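Methylmalonyl-CoA carboxyltransferase 12S subunit (Propionibacterium freudenreichii, PDB 1ON3) transfers the carboxyl group of methylmalonyl-CoA to the biotin of the 1.3S subunit, as the hexameric core of the transcarboxylase complex. Local coordinates at residues V317-A321 with F353-C357; S327-N333 with I362-V368; V400-V406 with L423-Y429. All coordinates share one frame; numbering follows the deposited sequence.

Contact 1: V317-A321 with F353-C357; sequences VTAFA and FVNFC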
loop_
_atom_site.group_PDB
_atom_site.type_symbol
_atom_site.label_atom_id
_atom_site.label_comp_id
_atom_site.label_asym_id
_atom_site.label_seq_id
_atom_site.Cartn_x
_atom_site.Cartn_y
_atom_site.Cartn_z
ATOM N N VAL E 317 29.371 10.642 25.111
ATOM C CA VAL E 317 28.693 9.561 25.817
ATOM C C VAL E 317 27.425 9.121 25.083
ATOM O O VAL E 317 26.672 9.959 24.607
ATOM C CB VAL E 317 28.281 10.019 27.246
ATOM C CG1 VAL E 317 27.372 8.994 27.889
ATOM C CG2 VAL E 317 29.522 10.240 28.110
ATOM N N THR E 318 27.212 7.808 24.983
ATOM C CA THR E 318 25.996 7.252 24.368
ATOM C C THR E 318 25.541 6.225 25.399
ATOM O O THR E 318 26.317 5.340 25.787
ATOM C CB THR E 318 26.261 6.531 23.017
ATOM O OG1 THR E 318 27.366 5.619 23.152
ATOM C CG2 THR E 318 26.534 7.553 21.911
ATOM N N ALA E 319 24.300 6.345 25.859
ATOM C CA ALA E 319 23.805 5.422 26.869
ATOM C C ALA E 319 22.303 5.192 26.810
ATOM O O ALA E 319 21.538 6.081 26.451
ATOM C CB ALA E 319 24.179 5.941 28.266
ATOM N N PHE E 320 21.888 3.987 27.169
ATOM C CA PHE E 320 20.470 3.676 27.221
ATOM C C PHE E 320 20.009 3.997 28.646
ATOM O O PHE E 320 20.738 3.760 29.616
ATOM C CB PHE E 320 20.216 2.191 26.954
ATOM C CG PHE E 320 20.307 1.804 25.509
ATOM C CD1 PHE E 320 21.228 0.851 25.087
ATOM C CD2 PHE E 320 19.445 2.360 24.571
ATOM C CE1 PHE E 320 21.281 0.453 23.738
ATOM C CE2 PHE E 320 19.490 1.975 23.233
ATOM C CZ PHE E 320 20.405 1.020 22.813
ATOM N N ALA E 321 18.800 4.528 28.773
ATOM C CA ALA E 321 18.255 4.841 30.079
ATOM C C ALA E 321 16.758 4.857 29.946
ATOM O O ALA E 321 16.211 4.502 28.898
ATOM C CB ALA E 321 18.744 6.197 30.544
ATOM N N PHE E 353 24.770 4.743 17.142
ATOM C CA PHE E 353 23.782 4.693 18.222
ATOM C C PHE E 353 22.472 5.323 17.761
ATOM O O PHE E 353 21.395 4.766 17.983
ATOM C CB PHE E 353 24.318 5.433 19.455
ATOM C CG PHE E 353 23.465 5.276 20.692
ATOM C CD1 PHE E 353 23.363 4.043 21.335
ATOM C CD2 PHE E 353 22.800 6.376 21.244
ATOM C CE1 PHE E 353 22.616 3.904 22.521
ATOM C CE2 PHE E 353 22.047 6.246 22.431
ATOM C CZ PHE E 353 21.960 5.010 23.066
ATOM N N VAL E 354 22.562 6.490 17.128
ATOM C CA VAL E 354 21.378 7.182 16.625
ATOM C C VAL E 354 20.626 6.316 15.601
ATOM O O VAL E 354 19.414 6.177 15.690
ATOM C CB VAL E 354 21.754 8.537 15.977
ATOM C CG1 VAL E 354 20.575 9.095 15.161
ATOM C CG2 VAL E 354 22.169 9.543 17.068
ATOM N N ASN E 355 21.332 5.723 14.639
ATOM C CA ASN E 355 20.649 4.877 13.645
ATOM C C ASN E 355 19.984 3.679 14.306
ATOM O O ASN E 355 18.867 3.301 13.937
ATOM C CB ASN E 355 21.616 4.370 12.569
ATOM C CG ASN E 355 22.105 5.476 11.659
ATOM O OD1 ASN E 355 21.365 6.420 11.364
ATOM N ND2 ASN E 355 23.348 5.358 11.189
ATOM N N PHE E 356 20.650 3.080 15.287
ATOM C CA PHE E 356 20.055 1.927 15.957
ATOM C C PHE E 356 18.761 2.307 16.692
ATOM O O PHE E 356 17.734 1.648 16.539
ATOM C CB PHE E 356 21.015 1.309 16.978
ATOM C CG PHE E 356 20.404 0.174 17.736
ATOM C CD1 PHE E 356 20.307 -1.093 17.152
ATOM C CD2 PHE E 356 19.794 0.399 18.973
ATOM C CE1 PHE E 356 19.600 -2.118 17.790
ATOM C CE2 PHE E 356 19.086 -0.611 19.610
ATOM C CZ PHE E 356 18.988 -1.873 19.013
ATOM N N CYS E 357 18.829 3.358 17.506
ATOM C CA CYS E 357 17.664 3.803 18.264
ATOM C C CYS E 357 16.529 4.110 17.313
ATOM O O CYS E 357 15.388 3.719 17.565
ATOM C CB CYS E 357 17.996 5.033 19.120
ATOM S SG CYS E 357 19.046 4.654 20.560
#

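Contact 2: S327-N333 with I362-V368; sequences SVGIVAN and IPLVQLV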
loop_
_atom_site.group_PDB
_atom_site.type_symbol
_atom_site.label_atom_id
_atom_site.label_comp_id
_atom_site.label_asym_id
_atom_site.label_seq_id
_atom_site.Cartn_x
_atom_site.Cartn_y
_atom_site.Cartn_z
ATOM N N SER E 327 12.182 3.458 27.473
ATOM C CA SER E 327 13.559 3.367 26.995
ATOM C C SER E 327 13.883 4.595 26.155
ATOM O O SER E 327 13.080 5.001 25.311
ATOM C CB SER E 327 13.789 2.135 26.098
ATOM O OG SER E 327 13.711 0.911 26.808
ATOM N N VAL E 328 15.051 5.187 26.407
ATOM C CA VAL E 328 15.531 6.329 25.627
ATOM C C VAL E 328 17.034 6.152 25.403
ATOM O O VAL E 328 17.712 5.445 26.163
ATOM C CB VAL E 328 15.331 7.717 26.343
ATOM C CG1 VAL E 328 13.851 7.981 26.576
ATOM C CG2 VAL E 328 16.121 7.769 27.647
ATOM N N GLY E 329 17.539 6.785 24.353
ATOM C CA GLY E 329 18.960 6.747 24.065
ATOM C C GLY E 329 19.485 8.157 24.297
ATOM O O GLY E 329 18.957 9.121 23.739
ATOM N N ILE E 330 20.525 8.289 25.112
ATOM C CA ILE E 330 21.085 9.603 25.419
ATOM C C ILE E 330 22.427 9.785 24.725
ATOM O O ILE E 330 23.264 8.894 24.769
ATOM C CB ILE E 330 21.271 9.782 26.949
ATOM C CG1 ILE E 330 19.896 9.728 27.632
ATOM C CG2 ILE E 330 21.989 11.097 27.251
ATOM C CD1 ILE E 330 19.933 9.805 29.118
ATOM N N VAL E 331 22.594 10.931 24.064
ATOM C CA VAL E 331 23.826 11.278 23.345
ATOM C C VAL E 331 24.248 12.600 23.985
ATOM O O VAL E 331 23.528 13.594 23.907
ATOM C CB VAL E 331 23.543 11.476 21.840
ATOM C CG1 VAL E 331 24.844 11.763 21.082
ATOM C CG2 VAL E 331 22.874 10.213 21.272
ATOM N N ALA E 332 25.418 12.604 24.610
ATOM C CA ALA E 332 25.877 13.777 25.331
ATOM C C ALA E 332 27.374 14.048 25.189
ATOM O O ALA E 332 28.189 13.125 25.238
ATOM C CB ALA E 332 25.515 13.599 26.813
ATOM N N ASN E 333 27.743 15.313 25.016
ATOM C CA ASN E 333 29.164 15.637 24.912
ATOM C C ASN E 333 29.792 15.555 26.301
ATOM O O ASN E 333 29.126 15.814 27.308
ATOM C CB ASN E 333 29.349 17.032 24.326
ATOM C CG ASN E 333 28.510 17.250 23.083
ATOM O OD1 ASN E 333 27.502 17.966 23.110
ATOM N ND2 ASN E 333 28.918 16.629 21.984
ATOM N N ILE E 362 13.287 3.942 19.603
ATOM C CA ILE E 362 13.757 4.446 20.897
ATOM C C ILE E 362 14.040 5.954 20.766
ATOM O O ILE E 362 14.923 6.355 19.999
ATOM C CB ILE E 362 15.064 3.716 21.294
ATOM C CG1 ILE E 362 14.784 2.215 21.426
ATOM C CG2 ILE E 362 15.655 4.306 22.583
ATOM C CD1 ILE E 362 16.003 1.386 21.745
ATOM N N PRO E 363 13.298 6.810 21.500
ATOM C CA PRO E 363 13.533 8.263 21.410
ATOM C C PRO E 363 14.978 8.613 21.739
ATOM O O PRO E 363 15.640 7.906 22.492
ATOM C CB PRO E 363 12.572 8.850 22.444
ATOM C CG PRO E 363 11.446 7.860 22.463
ATOM C CD PRO E 363 12.193 6.521 22.431
ATOM N N LEU E 364 15.433 9.731 21.187
ATOM C CA LEU E 364 16.793 10.211 21.361
ATOM C C LEU E 364 16.837 11.524 22.128
ATOM O O LEU E 364 16.200 12.509 21.738
ATOM C CB LEU E 364 17.447 10.393 19.983
ATOM C CG LEU E 364 17.841 9.059 19.324
ATOM C CD1 LEU E 364 17.915 9.206 17.819
ATOM C CD2 LEU E 364 19.144 8.573 19.915
ATOM N N VAL E 365 17.613 11.530 23.202
ATOM C CA VAL E 365 17.770 12.704 24.050
ATOM C C VAL E 365 19.222 13.164 24.007
ATOM O O VAL E 365 20.139 12.401 24.322
ATOM C CB VAL E 365 17.382 12.379 25.516
ATOM C CG1 VAL E 365 17.615 13.602 26.412
ATOM C CG2 VAL E 365 15.920 11.947 25.574
ATOM N N GLN E 366 19.418 14.411 23.594
ATOM C CA GLN E 366 20.752 15.009 23.499
ATOM C C GLN E 366 21.016 16.012 24.621
ATOM O O GLN E 366 20.134 16.805 24.972
ATOM C CB GLN E 366 20.924 15.759 22.162
ATOM C CG GLN E 366 20.991 14.881 20.902
ATOM C CD GLN E 366 19.712 14.089 20.671
ATOM O OE1 GLN E 366 19.736 12.859 20.638
ATOM N NE2 GLN E 366 18.590 14.797 20.508
ATOM N N LEU E 367 22.227 15.962 25.177
ATOM C CA LEU E 367 22.666 16.914 26.203
ATOM C C LEU E 367 23.882 17.570 25.542
ATOM O O LEU E 367 24.908 16.925 25.318
ATOM C CB LEU E 367 23.060 16.196 27.492
ATOM C CG LEU E 367 21.936 15.391 28.145
ATOM C CD1 LEU E 367 22.474 14.762 29.440
ATOM C CD2 LEU E 367 20.720 16.281 28.420
ATOM N N VAL E 368 23.749 18.856 25.226
ATOM C CA VAL E 368 24.782 19.576 24.496
ATOM C C VAL E 368 25.702 20.560 25.221
ATOM O O VAL E 368 25.251 21.451 25.940
ATOM C CB VAL E 368 24.138 20.330 23.296
ATOM C CG1 VAL E 368 25.221 20.980 22.431
ATOM C CG2 VAL E 368 23.298 19.372 22.456
#

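Contact 3: V400-V406 with L423-Y429; sequences VPKITVV and LGADAVY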
loop_
_atom_site.group_PDB
_atom_site.type_symbol
_atom_site.label_atom_id
_atom_site.label_comp_id
_atom_site.label_asym_id
_atom_site.label_seq_id
_atom_site.Cartn_x
_atom_site.Cartn_y
_atom_site.Cartn_z
ATOM N N VAL E 400 12.200 9.008 15.112
ATOM C CA VAL E 400 11.752 8.811 16.489
ATOM C C VAL E 400 11.743 10.195 17.139
ATOM O O VAL E 400 12.281 11.154 16.577
ATOM C CB VAL E 400 12.731 7.927 17.322
ATOM C CG1 VAL E 400 12.686 6.471 16.851
ATOM C CG2 VAL E 400 14.160 8.473 17.212
ATOM N N PRO E 401 11.113 10.321 18.316
ATOM C CA PRO E 401 11.090 11.619 18.998
ATOM C C PRO E 401 12.548 12.009 19.258
ATOM O O PRO E 401 13.359 11.164 19.639
ATOM C CB PRO E 401 10.347 11.312 20.304
ATOM C CG PRO E 401 9.362 10.252 19.875
ATOM C CD PRO E 401 10.198 9.360 18.959
ATOM N N LYS E 402 12.881 13.275 19.022
ATOM C CA LYS E 402 14.232 13.778 19.252
ATOM C C LYS E 402 14.123 14.993 20.162
ATOM O O LYS E 402 13.523 15.996 19.788
ATOM C CB LYS E 402 14.886 14.143 17.914
ATOM C CG LYS E 402 15.223 12.896 17.070
ATOM C CD LYS E 402 15.769 13.242 15.679
ATOM C CE LYS E 402 14.691 13.795 14.784
ATOM N NZ LYS E 402 15.194 14.154 13.428
ATOM N N ILE E 403 14.689 14.891 21.361
ATOM C CA ILE E 403 14.629 15.974 22.345
ATOM C C ILE E 403 16.039 16.416 22.700
ATOM O O ILE E 403 16.883 15.601 23.086
ATOM C CB ILE E 403 13.938 15.508 23.637
ATOM C CG1 ILE E 403 12.605 14.832 23.303
ATOM C CG2 ILE E 403 13.771 16.694 24.583
ATOM C CD1 ILE E 403 11.575 15.749 22.691
ATOM N N THR E 404 16.277 17.721 22.618
ATOM C CA THR E 404 17.599 18.252 22.860
ATOM C C THR E 404 17.660 19.338 23.941
ATOM O O THR E 404 16.889 20.289 23.927
ATOM C CB THR E 404 18.165 18.806 21.531
ATOM O OG1 THR E 404 18.351 17.715 20.608
ATOM C CG2 THR E 404 19.483 19.533 21.747
ATOM N N VAL E 405 18.592 19.179 24.865
ATOM C CA VAL E 405 18.786 20.134 25.945
ATOM C C VAL E 405 20.191 20.708 25.805
ATOM O O VAL E 405 21.185 19.969 25.829
ATOM C CB VAL E 405 18.633 19.454 27.337
ATOM C CG1 VAL E 405 18.835 20.481 28.452
ATOM C CG2 VAL E 405 17.233 18.835 27.464
ATOM N N VAL E 406 20.277 22.026 25.641
ATOM C CA VAL E 406 21.578 22.670 25.506
ATOM C C VAL E 406 22.056 23.142 26.875
ATOM O O VAL E 406 21.486 24.074 27.444
ATOM C CB VAL E 406 21.518 23.873 24.537
ATOM C CG1 VAL E 406 22.906 24.487 24.398
ATOM C CG2 VAL E 406 20.989 23.419 23.184
ATOM N N LEU E 423 17.470 19.969 12.405
ATOM C CA LEU E 423 17.651 18.576 12.023
ATOM C C LEU E 423 16.485 17.736 12.555
ATOM O O LEU E 423 16.575 16.515 12.697
ATOM C CB LEU E 423 18.996 18.023 12.500
ATOM C CG LEU E 423 20.125 18.261 11.481
ATOM C CD1 LEU E 423 20.545 19.730 11.510
ATOM C CD2 LEU E 423 21.318 17.376 11.805
ATOM N N GLY E 424 15.382 18.401 12.870
ATOM C CA GLY E 424 14.211 17.670 13.314
ATOM C C GLY E 424 13.973 17.465 14.793
ATOM O O GLY E 424 13.079 16.699 15.144
ATOM N N ALA E 425 14.749 18.112 15.661
ATOM C CA ALA E 425 14.508 17.969 17.093
ATOM C C ALA E 425 13.065 18.418 17.300
ATOM O O ALA E 425 12.657 19.471 16.796
ATOM C CB ALA E 425 15.454 18.862 17.909
ATOM N N ASP E 426 12.289 17.618 18.026
ATOM C CA ASP E 426 10.892 17.958 18.274
ATOM C C ASP E 426 10.744 18.986 19.390
ATOM O O ASP E 426 9.800 19.776 19.391
ATOM C CB ASP E 426 10.107 16.701 18.613
ATOM C CG ASP E 426 10.114 15.717 17.478
ATOM O OD1 ASP E 426 9.473 15.995 16.449
ATOM O OD2 ASP E 426 10.778 14.675 17.609
ATOM N N ALA E 427 11.666 18.960 20.345
ATOM C CA ALA E 427 11.652 19.919 21.448
ATOM C C ALA E 427 13.093 20.261 21.790
ATOM O O ALA E 427 13.942 19.371 21.875
ATOM C CB ALA E 427 10.952 19.322 22.679
ATOM N N VAL E 428 13.374 21.551 21.970
ATOM C CA VAL E 428 14.723 21.970 22.315
ATOM C C VAL E 428 14.676 22.932 23.502
ATOM O O VAL E 428 13.893 23.884 23.499
ATOM C CB VAL E 428 15.418 22.668 21.130
ATOM C CG1 VAL E 428 16.834 23.001 21.499
ATOM C CG2 VAL E 428 15.406 21.759 19.882
ATOM N N TYR E 429 15.492 22.678 24.522
ATOM C CA TYR E 429 15.512 23.571 25.680
ATOM C C TYR E 429 16.914 24.079 25.934
ATOM O O TYR E 429 17.890 23.356 25.731
ATOM C CB TYR E 429 15.021 22.864 26.945
ATOM C CG TYR E 429 13.687 22.209 26.784
ATOM C CD1 TYR E 429 13.596 20.849 26.515
ATOM C CD2 TYR E 429 12.508 22.958 26.815
ATOM C CE1 TYR E 429 12.368 20.242 26.267
ATOM C CE2 TYR E 429 11.261 22.354 26.564
ATOM C CZ TYR E 429 11.211 20.991 26.286
ATOM O OH TYR E 429 10.018 20.367 25.990
#

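Contact 1: V317-A321 with F353-C357
Thr-318 and Phe-320 meet Phe-353, Phe-356 and Cys-357 in a buried helix-on-sheet contact, in which helix 344-359 packs on one face of the mixed sheet; the axes of 353-357 and 317-321 approach to 10.4 Å. The Phe-353 ring does most of the work. Its CG stands opposite the backbone N (chi1 -172°), which carries the ring off the helix and into the space between Thr-318 and Phe-320. One face of the ring takes a CH-pi contact from Thr-318 CB, 4.0 Å from the centroid, while the other lies under Cys-357 SG of its own helix, so the ring is clamped from two sides. Its edge meets the face of Phe-320 in an edge-to-face pair with planes at 53°, and Phe-353 CE1 comes 3.6 Å from Phe-320 CZ. That same CZ atom lies 3.8 Å from Phe-356 CE2, and Phe-320 CE2 lies 3.8 Å from Cys-357 SG, an oblique sulfur-aromatic contact. No hydrogen bond joins the two segments; aromatic and apolar surface holds them, with Val-308 of the neighbouring strand also against Phe-353. This is a helix packed on the face of a mixed sheet, as in the alpha/beta core of this C-terminal carboxyltransferase domain, of the ClpP/crotonase clan.

Contact 2: S327-N333 with I362-V368
A first torsion of -61° in Ile-362 turns CG2 opposite its own backbone N and lays it against the peptide of Val-328 and Gly-329, 3.6 Å from Gly-329 N; in Asn-333, at the far end of the pair, chi1 of -48° swings the amide across to the partner strand, with OD1 3.5 Å from Val-368 CA. OD1 has its hydrogen bond from the backbone N of Asp-369, the next residue along that strand. Between these ends two parallel strands are laced by five backbone hydrogen bonds, beginning with Gly-329 N to Pro-363 O at 2.9 Å and ending with Asn-333 N to Leu-367 O, stretched to 3.3 Å. On one face, Ile-330, Ala-332, Val-365 and Leu-367 pack together, tightest where Ala-332 CB and Leu-367 CB stand 3.6 Å apart, and Ile-296 of helix 293-299 packs on Ile-330 and Leu-367. The other face carries Val-331, Leu-364 and Gln-366. There Val-331 and Gln-366 lie side by side, and the buried Gln-366 amide is satisfied at both ends, OE1 by the Tyr-395 hydroxyl and NE2 by Thr-404 OG1. That face is also where Phe-353 and Val-354 of helix 344-359 pack. The strands 326-333 and 364-370, joined through that helix, form a classic beta-alpha-beta unit with parallel neighbouring strands.

Contact 3: V400-V406 with L423-Y429
Lys-402 and Asp-426 tie the entrance of this strand pair together tightly. Asp-426 N donates to Lys-402 O at 2.7 Å, and Lys-402 N answers by donating to the anti lone pair of Asp-426 OD2 at 2.9 Å, so the aspartate grips both backbone polar atoms of Lys-402; OD2 also forms a salt bridge with Lys-509. The lysine chain bends at chi3 (-71°) to bring NZ within 2.8 Å of Leu-423 O, and the backbone oxygens of Tyr-395 and Ala-398 bind the same nitrogen. Gly-424 lies close by: a beta carbon there would clash with Lys-402 NZ, and the backbone angles of Gly-424 by themselves call for glycine. With a methionine in place of Lys-402, the three carbonyls would probably be left without their shared ammonium group and the 423-425 turn freer to shift. Beyond Asp-426 the chains run as neighbouring parallel strands of the ClpP/crotonase-type sheet, with Thr-404 N to Ala-427 O and Val-406 N to Tyr-429 O among their bonds. Ile-403 CD1 reaches Ala-427 CB at 3.6 Å; between the two segments the tyrosine is held more loosely, its ring edge 4.2 Å from Ile-403 CG2 at CE1, though Ala-502 of helix 495-505 packs on Ile-403 and Tyr-429. Solvent comes nearest at the loop end, where Pro-401 and Gly-424 are partly exposed; Pro-401 CA lies 3.4 Å from Asp-426 OD2.

How the contacts relate
All three contacts reach the same mixed sheet: contacts 2 and 3 pair strands within it, contact 1 sets a helix on its face. Contacts 1 and 2 have centres about 7 Å apart; their strands 316-323 and 326-333 are sheet neighbours, and Phe-353 CE2 lies 3.5 Å from Gly-329 CA. Contacts 2 and 3, centres about 9 Å apart, share a probable hydrogen bond between Leu-364 O and Ile-403 N, 2.8 Å apart. Contacts 1 and 3, about 14 Å between centres, touch through Cys-357 O and Val-400 CG1 at 3.9 Å, and both meet a second subunit. The side chains of Val-368 and Leu-423 lie about 13 Å and 11 Å from a bound methylmalonyl-CoA; Gly-412 and Gly-413, soon after strand 402-407, line a methylmalonyl-CoA pocket.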